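Local coordinates for oxidoreductase, NAD-binding/iron-sulfur cluster-binding protein (Nitratireductor pacificus pht-3B, PDB 6ZXU) that probably removes halogens reductively from organohalide substrates, using a bound cobalamin and two [4Fe-4S] clusters, at residues Leu427-Tyr432 with Gly511-Ser516; Ala423-Ile428 with Asn487-Met492; Tyr388-Asp393 with Ala457-Val462; Gly431-Glu436 with Asn598-Val603. All coordinates share one frame; numbering follows the deposited sequence.

From the N terminus, the first segments come in the order of contact 3 (388-393), contact 2 (423-428), contact 1 (427-432) and contact 4 (431-436). Contacts 2 and 1 share L427 and I428 of strand 422-429; contacts 1 and 4 share the turn into helix 432-437. Contact 3 closes first, on helix 445-469, and crosses the other three loops. Contact 2 closes next, on helix 486-492, and contact 1 on strand 514-521. The longest loop, contact 4, starts from the same stretch as contact 1 and ends in 598-603. Contacts 2 and 4 cross. Together they tie the central sheet to the helices on its two faces and to the loop beside an iron-sulfur cluster.

Contact 1 of 4, residues Leu427-Tyr432 with Gly511-Ser516; sequences LIDQGY and GPRSKS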
# COMPACT_ATOMS: atom_id res chain seq x y z
N LEU A 427 -3.18 7.38 -0.41
CA LEU A 427 -1.86 6.75 -0.55
C LEU A 427 -1.69 5.69 0.55
O LEU A 427 -2.00 5.95 1.70
CB LEU A 427 -0.78 7.74 -0.52
CG LEU A 427 -0.71 8.91 -1.48
CD1 LEU A 427 0.63 9.68 -1.21
CD2 LEU A 427 -0.74 8.46 -2.92
N ILE A 428 -1.20 4.56 0.16
CA ILE A 428 -0.82 3.44 1.04
C ILE A 428 0.70 3.28 0.92
O ILE A 428 1.20 3.07 -0.18
CB ILE A 428 -1.54 2.15 0.64
CG1 ILE A 428 -3.05 2.33 0.54
CG2 ILE A 428 -1.17 1.05 1.62
CD1 ILE A 428 -3.66 2.66 1.89
N ASP A 429 1.37 3.37 2.04
CA ASP A 429 2.82 3.22 2.16
C ASP A 429 3.16 1.77 1.79
O ASP A 429 2.60 0.83 2.33
CB ASP A 429 3.30 3.58 3.57
CG ASP A 429 4.80 3.62 3.69
OD1 ASP A 429 5.53 2.99 2.84
OD2 ASP A 429 5.27 4.22 4.70
N GLN A 430 4.05 1.59 0.82
CA GLN A 430 4.46 0.25 0.42
C GLN A 430 5.32 -0.51 1.48
O GLN A 430 5.37 -1.76 1.41
CB GLN A 430 5.22 0.23 -0.87
CG GLN A 430 4.30 0.37 -2.07
CD GLN A 430 4.90 -0.23 -3.36
OE1 GLN A 430 5.49 -1.29 -3.36
NE2 GLN A 430 4.71 0.50 -4.47
N GLY A 431 5.93 0.21 2.39
CA GLY A 431 6.63 -0.39 3.51
C GLY A 431 8.14 -0.17 3.47
O GLY A 431 8.82 -0.90 2.76
N TYR A 432 8.64 0.72 4.32
CA TYR A 432 10.05 1.02 4.37
C TYR A 432 10.92 -0.20 4.74
O TYR A 432 11.93 -0.47 4.09
CB TYR A 432 10.35 2.20 5.29
CG TYR A 432 11.86 2.49 5.39
CD1 TYR A 432 12.54 3.10 4.38
CD2 TYR A 432 12.59 2.06 6.48
CE1 TYR A 432 13.86 3.36 4.46
CE2 TYR A 432 13.94 2.26 6.53
CZ TYR A 432 14.56 2.96 5.54
OH TYR A 432 15.92 3.15 5.65
N GLY A 511 8.24 9.74 0.53
CA GLY A 511 8.96 9.65 -0.70
C GLY A 511 8.15 9.05 -1.80
O GLY A 511 6.94 9.30 -1.92
N PRO A 512 8.78 8.25 -2.65
CA PRO A 512 8.05 7.64 -3.75
C PRO A 512 7.50 6.22 -3.40
O PRO A 512 7.06 5.51 -4.28
CB PRO A 512 9.11 7.48 -4.83
CG PRO A 512 10.33 7.21 -4.05
CD PRO A 512 10.21 7.99 -2.73
N ARG A 513 7.38 5.94 -2.09
CA ARG A 513 7.11 4.62 -1.54
C ARG A 513 5.61 4.38 -1.35
O ARG A 513 5.16 4.11 -0.29
CB ARG A 513 7.87 4.49 -0.23
CG ARG A 513 8.13 3.13 0.21
CD ARG A 513 8.81 3.11 1.54
NE ARG A 513 8.10 3.89 2.51
CZ ARG A 513 8.54 4.92 3.16
NH1 ARG A 513 9.77 5.34 3.02
NH2 ARG A 513 7.77 5.52 4.05
N SER A 514 4.83 4.49 -2.36
CA SER A 514 3.37 4.48 -2.19
C SER A 514 2.65 3.86 -3.36
O SER A 514 3.27 3.68 -4.46
CB SER A 514 2.85 5.91 -2.08
OG SER A 514 2.84 6.45 -3.35
N LYS A 515 1.45 3.30 -3.08
CA LYS A 515 0.51 3.02 -4.09
C LYS A 515 -0.70 3.89 -3.77
O LYS A 515 -0.99 4.14 -2.63
CB LYS A 515 0.08 1.53 -4.25
CG LYS A 515 1.16 0.55 -4.74
CD LYS A 515 1.51 0.80 -6.22
CE LYS A 515 2.21 -0.35 -6.77
NZ LYS A 515 2.36 -0.21 -8.25
N SER A 516 -1.31 4.41 -4.82
CA SER A 516 -2.51 5.20 -4.67
C SER A 516 -3.69 4.30 -4.97
O SER A 516 -3.61 3.34 -5.71
CB SER A 516 -2.51 6.39 -5.64
OG SER A 516 -2.36 5.93 -6.96
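R513 grips D429 side-on in a salt bridge. R513 NE lies 2.7 Å from D429 OD1, and R513 NH2 lies 2.9 Å from D429 OD2. Both bonds are nearly straight, with the two planes tilted by 26°. A bend in the arginine chain (chi3 53°) brings the guanidinium to the carboxylate. OD1 also accepts from the backbone N of G431, which completes an Asx turn. Two donors on OD1 help fix the rotation of the carboxylate. Y432 CB lies over one face of the guanidinium, and R513 NH1 hydrogen-bonds N598 OD1. This end, at D429, G431 and Y432, is partly open to solvent. The strand part is tight and buried. I428 and K515 form a hydrogen-bonded antiparallel pair, with I428 N 2.8 Å from K515 O and K515 N 2.9 Å from I428 O. L427 CD2 packs 3.8 Å from S516 CB. Q430 N bonds R513 O at 3.0 Å. The Q430 amide is held more loosely, by a weak bond from NE2 to S514 O at 3.5 Å. S514 OG and K515 NZ bind cobalamin. The two strands are the inner pair of a four-strand antiparallel sheet, flanked by 394-399 and 474-477, and helix 445-469 packs against I428 and K515.

Contact 2 of 4, residues Ala423-Ile428 with Asn487-Met492; sequences AVVMLI and NPAILM
V425 stands at the centre of this contact and touches the helix with both of its methyl groups. CG1 is anti to the backbone N (chi1 -172°) and meets I490 CG1 at 3.8 Å. The other branch, CG2, lies 3.8 Å from A489 CB. V425 therefore straddles two successive residues of the helix. The side chains of V425 and I490 cross at about a right angle. So do the segments themselves: strand 423-428 and helix 487-492 cross at -90°, with axes 8.6 Å apart at their closest. The small A489 probably helps this near approach. Its CB also faces A423 CB, at 4.4 Å. I490 reaches along the strand in the other direction, where L427 CD2 is 4.5 Å from its CG1. No hydrogen bond crosses the contact, and every touching residue is buried. I490 also packs on S516 of strand 514-521 and touches cobalamin, as do N487, P488 and L491. V424 and M426 point away from helix 487-492, and M426 packs on helix 445-469. The sheet thus has helices on both faces. This layered alpha/beta layout, with helix 486-492 packed on the sheet and touching cobalamin, is consistent with the cobalamin-binding core of a reductive dehalogenase.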
# COMPACT_ATOMS: atom_id res chain seq x y z
N ALA A 423 -12.58 13.40 -7.07
CA ALA A 423 -11.68 12.24 -6.88
C ALA A 423 -11.15 12.30 -5.48
O ALA A 423 -10.63 13.35 -5.04
CB ALA A 423 -10.52 12.27 -7.86
N VAL A 424 -11.38 11.25 -4.73
CA VAL A 424 -10.76 11.06 -3.42
C VAL A 424 -9.56 10.13 -3.63
O VAL A 424 -9.68 9.04 -4.16
CB VAL A 424 -11.72 10.46 -2.41
CG1 VAL A 424 -11.05 10.35 -1.02
CG2 VAL A 424 -12.96 11.34 -2.35
N VAL A 425 -8.38 10.65 -3.31
CA VAL A 425 -7.13 9.99 -3.57
C VAL A 425 -6.52 9.61 -2.22
O VAL A 425 -6.36 10.44 -1.31
CB VAL A 425 -6.15 10.92 -4.30
CG1 VAL A 425 -4.91 10.17 -4.74
CG2 VAL A 425 -6.84 11.52 -5.49
N MET A 426 -6.12 8.35 -2.12
CA MET A 426 -5.46 7.86 -0.90
C MET A 426 -4.18 7.16 -1.23
O MET A 426 -4.07 6.54 -2.26
CB MET A 426 -6.37 6.97 -0.15
CG MET A 426 -7.52 7.76 0.37
SD MET A 426 -8.86 6.84 1.11
CE MET A 426 -9.45 5.98 -0.37
N LEU A 427 -3.18 7.38 -0.41
CA LEU A 427 -1.86 6.75 -0.55
C LEU A 427 -1.69 5.69 0.55
O LEU A 427 -2.00 5.95 1.70
CB LEU A 427 -0.78 7.74 -0.52
CG LEU A 427 -0.71 8.91 -1.48
CD1 LEU A 427 0.63 9.68 -1.21
CD2 LEU A 427 -0.74 8.46 -2.92
N ILE A 428 -1.20 4.56 0.16
CA ILE A 428 -0.82 3.44 1.04
C ILE A 428 0.70 3.28 0.92
O ILE A 428 1.20 3.07 -0.18
CB ILE A 428 -1.54 2.15 0.64
CG1 ILE A 428 -3.05 2.33 0.54
CG2 ILE A 428 -1.17 1.05 1.62
CD1 ILE A 428 -3.66 2.66 1.89
N ASN A 487 -2.24 9.36 -11.56
CA ASN A 487 -1.21 10.38 -11.39
C ASN A 487 -1.70 11.81 -11.30
O ASN A 487 -1.30 12.53 -10.38
CB ASN A 487 -0.16 10.26 -12.49
CG ASN A 487 0.49 8.89 -12.46
OD1 ASN A 487 -0.20 7.88 -12.55
ND2 ASN A 487 1.77 8.87 -12.40
N PRO A 488 -2.50 12.28 -12.28
CA PRO A 488 -2.88 13.71 -12.21
C PRO A 488 -3.77 14.02 -11.01
O PRO A 488 -3.69 15.11 -10.47
CB PRO A 488 -3.63 13.90 -13.51
CG PRO A 488 -4.02 12.61 -13.99
CD PRO A 488 -2.98 11.65 -13.51
N ALA A 489 -4.54 13.03 -10.55
CA ALA A 489 -5.28 13.18 -9.30
C ALA A 489 -4.38 13.26 -8.08
O ALA A 489 -4.61 14.10 -7.21
CB ALA A 489 -6.28 12.08 -9.18
N ILE A 490 -3.34 12.47 -8.01
CA ILE A 490 -2.34 12.58 -6.93
C ILE A 490 -1.74 14.01 -6.95
O ILE A 490 -1.59 14.63 -5.91
CB ILE A 490 -1.22 11.54 -7.04
CG1 ILE A 490 -1.81 10.13 -6.92
CG2 ILE A 490 -0.18 11.73 -5.97
CD1 ILE A 490 -0.83 9.09 -7.45
N LEU A 491 -1.43 14.51 -8.15
CA LEU A 491 -0.84 15.87 -8.27
C LEU A 491 -1.84 16.95 -7.84
O LEU A 491 -1.49 17.80 -7.04
CB LEU A 491 -0.44 16.12 -9.66
CG LEU A 491 0.25 17.45 -9.85
CD1 LEU A 491 1.66 17.48 -9.29
CD2 LEU A 491 0.28 17.77 -11.34
N MET A 492 -3.04 16.92 -8.38
CA MET A 492 -4.08 17.95 -8.07
C MET A 492 -4.60 17.90 -6.65
O MET A 492 -4.93 18.92 -6.08
CB MET A 492 -5.24 17.87 -9.02
CG MET A 492 -4.93 18.29 -10.47
SD MET A 492 -4.05 19.90 -10.52
CE MET A 492 -3.16 19.43 -12.01

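Contact 3 of 4, residues Tyr388-Asp393 with Ala457-Val462; sequences YYLGAD and AEIAGV
The backbones of L390 and I459 come close, with L390 CA 6.0 Å from I459 CA. Segment 457-462 is helical throughout. Segment 388-393 runs from the last turn of helix 376-390 into the loop that follows. G391 has a positive phi (123°), where a beta carbon would jam against L390 O, and closes a Schellman motif. I459 covers this turn. Its CG1 lies beside the backbone N (chi1 -68°) and the chain then runs extended, which carries CD1 over the turn. I459 CG1 is 3.5 Å from L390 O, and I459 CD1 is 3.7 Å from both G391 C and A392 N. I459 CG2 meets L390 CB at 4.0 Å. One helix turn on, V462 CG1 packs 3.8 Å from L390 CD1. Cutting I459 back to an alanine is likely to open a gap over the G391 turn and leave L390 CB with less to pack on. I459 also touches M426 and I428 of strand 422-429. R175 of helix 168-190 hydrogen-bonds L390 O and forms a salt bridge with E458. No hydrogen bond joins the two segments, so their cohesion rests on apolar burial, while the covered carbonyl gets its polar partner from a third helix.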
# COMPACT_ATOMS: atom_id res chain seq x y z
N TYR A 388 -8.60 7.72 7.16
CA TYR A 388 -7.57 7.46 8.19
C TYR A 388 -8.01 6.37 9.15
O TYR A 388 -7.28 5.42 9.41
CB TYR A 388 -7.15 8.74 8.89
CG TYR A 388 -6.46 9.70 7.96
CD1 TYR A 388 -5.27 9.34 7.29
CD2 TYR A 388 -6.94 10.96 7.75
CE1 TYR A 388 -4.66 10.21 6.42
CE2 TYR A 388 -6.29 11.87 6.89
CZ TYR A 388 -5.17 11.49 6.23
OH TYR A 388 -4.50 12.35 5.37
N TYR A 389 -9.29 6.37 9.48
CA TYR A 389 -9.89 5.33 10.29
C TYR A 389 -9.74 3.96 9.71
O TYR A 389 -9.55 2.97 10.43
CB TYR A 389 -11.40 5.64 10.50
CG TYR A 389 -12.20 4.58 11.16
CD1 TYR A 389 -12.00 4.21 12.52
CD2 TYR A 389 -13.21 3.95 10.49
CE1 TYR A 389 -12.82 3.26 13.16
CE2 TYR A 389 -14.04 3.03 11.13
CZ TYR A 389 -13.81 2.70 12.47
OH TYR A 389 -14.64 1.77 13.02
N LEU A 390 -9.90 3.87 8.40
CA LEU A 390 -9.87 2.59 7.72
C LEU A 390 -8.48 2.17 7.39
O LEU A 390 -8.25 1.02 7.02
CB LEU A 390 -10.73 2.66 6.42
CG LEU A 390 -12.23 2.86 6.60
CD1 LEU A 390 -12.88 3.21 5.28
CD2 LEU A 390 -12.81 1.56 7.14
N GLY A 391 -7.52 3.06 7.49
CA GLY A 391 -6.08 2.67 7.34
C GLY A 391 -5.27 3.38 6.28
O GLY A 391 -4.16 2.96 5.97
N ALA A 392 -5.83 4.43 5.64
CA ALA A 392 -5.02 5.18 4.68
C ALA A 392 -3.86 5.89 5.35
O ALA A 392 -3.94 6.29 6.49
CB ALA A 392 -5.91 6.18 3.93
N ASP A 393 -2.74 6.05 4.65
CA ASP A 393 -1.64 6.88 5.09
C ASP A 393 -1.74 8.39 4.73
O ASP A 393 -1.35 9.20 5.50
CB ASP A 393 -0.31 6.30 4.58
CG ASP A 393 -0.04 4.83 5.21
OD1 ASP A 393 -0.10 4.73 6.47
OD2 ASP A 393 0.05 3.81 4.47
N ALA A 457 -7.79 -0.93 -2.23
CA ALA A 457 -9.03 -1.37 -2.85
C ALA A 457 -10.07 -1.65 -1.81
O ALA A 457 -11.24 -1.26 -1.97
CB ALA A 457 -8.85 -2.56 -3.74
N GLU A 458 -9.68 -2.26 -0.71
CA GLU A 458 -10.58 -2.45 0.43
C GLU A 458 -11.09 -1.18 1.04
O GLU A 458 -12.29 -0.99 1.26
CB GLU A 458 -9.87 -3.31 1.49
CG GLU A 458 -10.57 -3.45 2.83
CD GLU A 458 -9.60 -4.15 3.83
OE1 GLU A 458 -9.03 -5.17 3.46
OE2 GLU A 458 -9.43 -3.74 4.98
N ILE A 459 -10.17 -0.24 1.32
CA ILE A 459 -10.52 1.02 1.95
C ILE A 459 -11.41 1.87 1.05
O ILE A 459 -12.46 2.38 1.49
CB ILE A 459 -9.22 1.82 2.35
CG1 ILE A 459 -8.50 1.06 3.50
CG2 ILE A 459 -9.56 3.29 2.68
CD1 ILE A 459 -7.09 1.56 3.69
N ALA A 460 -11.07 1.94 -0.21
CA ALA A 460 -11.83 2.74 -1.13
C ALA A 460 -13.15 2.08 -1.49
O ALA A 460 -14.09 2.79 -1.78
CB ALA A 460 -11.04 3.05 -2.43
N GLY A 461 -13.21 0.78 -1.50
CA GLY A 461 -14.46 0.07 -1.74
C GLY A 461 -15.45 0.37 -0.66
O GLY A 461 -16.61 0.65 -0.92
N VAL A 462 -14.99 0.34 0.59
CA VAL A 462 -15.84 0.67 1.75
C VAL A 462 -16.29 2.12 1.67
O VAL A 462 -17.46 2.44 1.88
CB VAL A 462 -15.10 0.37 3.07
CG1 VAL A 462 -15.82 1.01 4.20
CG2 VAL A 462 -15.05 -1.11 3.31

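Contact 4 of 4, residues Gly431-Glu436 with Asn598-Val603; sequences GYETME and NREDTV. With NA (sodium ion), chain G.
The Y432 ring lies against the peptide linking R599 and E600. R599 C and E600 N sit over one face, off-centre toward the rim, with R599 C 3.5 Å from Y432 CE1. N598 OD1, which accepts a hydrogen bond from R513 NH1, meets the ring edge near its plane, 3.3 Å from Y432 CD1, and the amide is turned 62° from the ring. E600 touches the ring with CB and CG, its CB 3.7 Å from Y432 CE2; the carboxylate extends past. The tyrosine CG is anti to the backbone N (chi1 178°), which swings the ring out from the helix start onto the loop. A serine in place of Y432 would probably uncover the R599-E600 peptide and leave the aliphatic part of E600 without its ring.

No direct hydrogen bond joins the segments; waters do. One water lies 2.8 Å from Y432 OH and gives a weak bond to E600 OE1. S32 OG hydrogen-bonds E600 OE1. Another water is held by E436 OE1 at 2.6 Å and N598 ND2 at 2.7 Å. A third joins E433 OE1 to D601 N. E433 OE1 and E600 OE2 are 4.6 Å apart; R29 forms a salt bridge with E600, which probably eases their repulsion, and N33 bonds both glutamates.

The sodium ion binds N598 O at 2.5 Å, C595 O and three waters. C595 also belongs to a [4Fe-4S] cluster binding site. Its Cys-Pro sequence is familiar from two-cluster ferredoxins, and here the loop that follows it rests on helix 432-437 of the cobalamin-binding part.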
# COMPACT_ATOMS: atom_id res chain seq x y z
N GLY A 431 5.93 0.21 2.39
CA GLY A 431 6.63 -0.39 3.51
C GLY A 431 8.14 -0.17 3.47
O GLY A 431 8.82 -0.90 2.76
N TYR A 432 8.64 0.72 4.32
CA TYR A 432 10.05 1.02 4.37
C TYR A 432 10.92 -0.20 4.74
O TYR A 432 11.93 -0.47 4.09
CB TYR A 432 10.35 2.20 5.29
CG TYR A 432 11.86 2.49 5.39
CD1 TYR A 432 12.54 3.10 4.38
CD2 TYR A 432 12.59 2.06 6.48
CE1 TYR A 432 13.86 3.36 4.46
CE2 TYR A 432 13.94 2.26 6.53
CZ TYR A 432 14.56 2.96 5.54
OH TYR A 432 15.92 3.15 5.65
N GLU A 433 10.49 -0.95 5.75
CA GLU A 433 11.41 -1.92 6.39
C GLU A 433 11.57 -3.16 5.49
O GLU A 433 12.69 -3.63 5.34
CB GLU A 433 10.93 -2.34 7.76
CG GLU A 433 11.29 -1.28 8.82
CD GLU A 433 10.38 -0.01 8.85
OE1 GLU A 433 10.71 1.00 9.61
OE2 GLU A 433 9.34 -0.01 8.09
N THR A 434 10.52 -3.56 4.81
CA THR A 434 10.64 -4.64 3.87
C THR A 434 11.52 -4.23 2.67
O THR A 434 12.41 -4.95 2.24
CB THR A 434 9.29 -5.13 3.39
OG1 THR A 434 8.62 -5.77 4.46
CG2 THR A 434 9.41 -6.13 2.26
N MET A 435 11.32 -3.02 2.15
CA MET A 435 12.09 -2.58 1.04
C MET A 435 13.57 -2.46 1.37
O MET A 435 14.42 -2.59 0.47
CB MET A 435 11.53 -1.23 0.48
CG MET A 435 11.66 -1.05 -0.99
SD MET A 435 10.72 0.47 -1.57
CE MET A 435 9.00 -0.04 -1.35
N GLU A 436 13.90 -2.20 2.63
CA GLU A 436 15.29 -2.12 3.04
C GLU A 436 16.05 -3.44 2.85
O GLU A 436 17.20 -3.42 2.56
CB GLU A 436 15.39 -1.69 4.53
CG GLU A 436 15.46 -0.18 4.73
CD GLU A 436 16.54 0.55 3.83
OE1 GLU A 436 16.18 1.21 2.77
OE2 GLU A 436 17.78 0.46 4.15
N ASN A 598 13.21 8.18 0.26
CA ASN A 598 12.81 6.96 0.90
C ASN A 598 13.65 6.78 2.14
O ASN A 598 14.80 6.34 2.06
CB ASN A 598 12.90 5.77 -0.11
CG ASN A 598 12.60 4.40 0.57
OD1 ASN A 598 11.73 4.27 1.43
ND2 ASN A 598 13.46 3.43 0.32
N ARG A 599 13.11 7.12 3.30
CA ARG A 599 13.85 7.12 4.55
C ARG A 599 13.07 6.54 5.68
O ARG A 599 11.85 6.50 5.64
CB ARG A 599 14.10 8.54 5.04
CG ARG A 599 14.84 9.37 4.09
CD ARG A 599 15.34 10.60 4.79
NE ARG A 599 16.36 11.20 3.95
CZ ARG A 599 16.09 12.17 3.10
NH1 ARG A 599 14.87 12.63 3.01
NH2 ARG A 599 17.09 12.68 2.35
N GLU A 600 13.81 6.16 6.75
CA GLU A 600 13.19 5.68 7.95
C GLU A 600 12.39 6.79 8.66
O GLU A 600 12.75 7.97 8.61
CB GLU A 600 14.26 5.05 8.91
CG GLU A 600 13.60 4.06 9.90
CD GLU A 600 14.55 3.47 10.96
OE1 GLU A 600 15.78 3.52 10.77
OE2 GLU A 600 14.06 2.97 12.00
N ASP A 601 11.34 6.40 9.38
CA ASP A 601 10.47 7.36 10.16
C ASP A 601 11.05 7.66 11.58
O ASP A 601 10.47 7.28 12.60
CB ASP A 601 9.04 6.78 10.20
CG ASP A 601 7.98 7.72 10.83
OD1 ASP A 601 8.08 8.99 10.67
OD2 ASP A 601 7.07 7.14 11.51
N THR A 602 12.25 8.24 11.59
CA THR A 602 12.97 8.61 12.80
C THR A 602 13.20 10.13 12.83
O THR A 602 12.88 10.83 11.91
CB THR A 602 14.35 7.97 12.91
OG1 THR A 602 15.15 8.39 11.80
CG2 THR A 602 14.22 6.49 12.91
N VAL A 603 13.65 10.62 13.97
CA VAL A 603 13.97 12.01 14.12
C VAL A 603 14.97 12.47 13.08
O VAL A 603 14.72 13.48 12.40
CB VAL A 603 14.46 12.31 15.57
CG1 VAL A 603 14.94 13.74 15.70
CG2 VAL A 603 13.32 12.14 16.55
NA NA G . 16.98 6.08 0.78
O HOH W 1 16.49 6.43 6.67
O HOH W 2 13.81 1.15 1.70
O HOH W 3 17.14 2.29 8.03
O HOH W 4 10.25 3.84 9.17
O HOH W 5 17.09 3.62 0.62
O HOH W 6 18.60 6.25 -0.79
O HOH W 7 17.74 7.87 2.05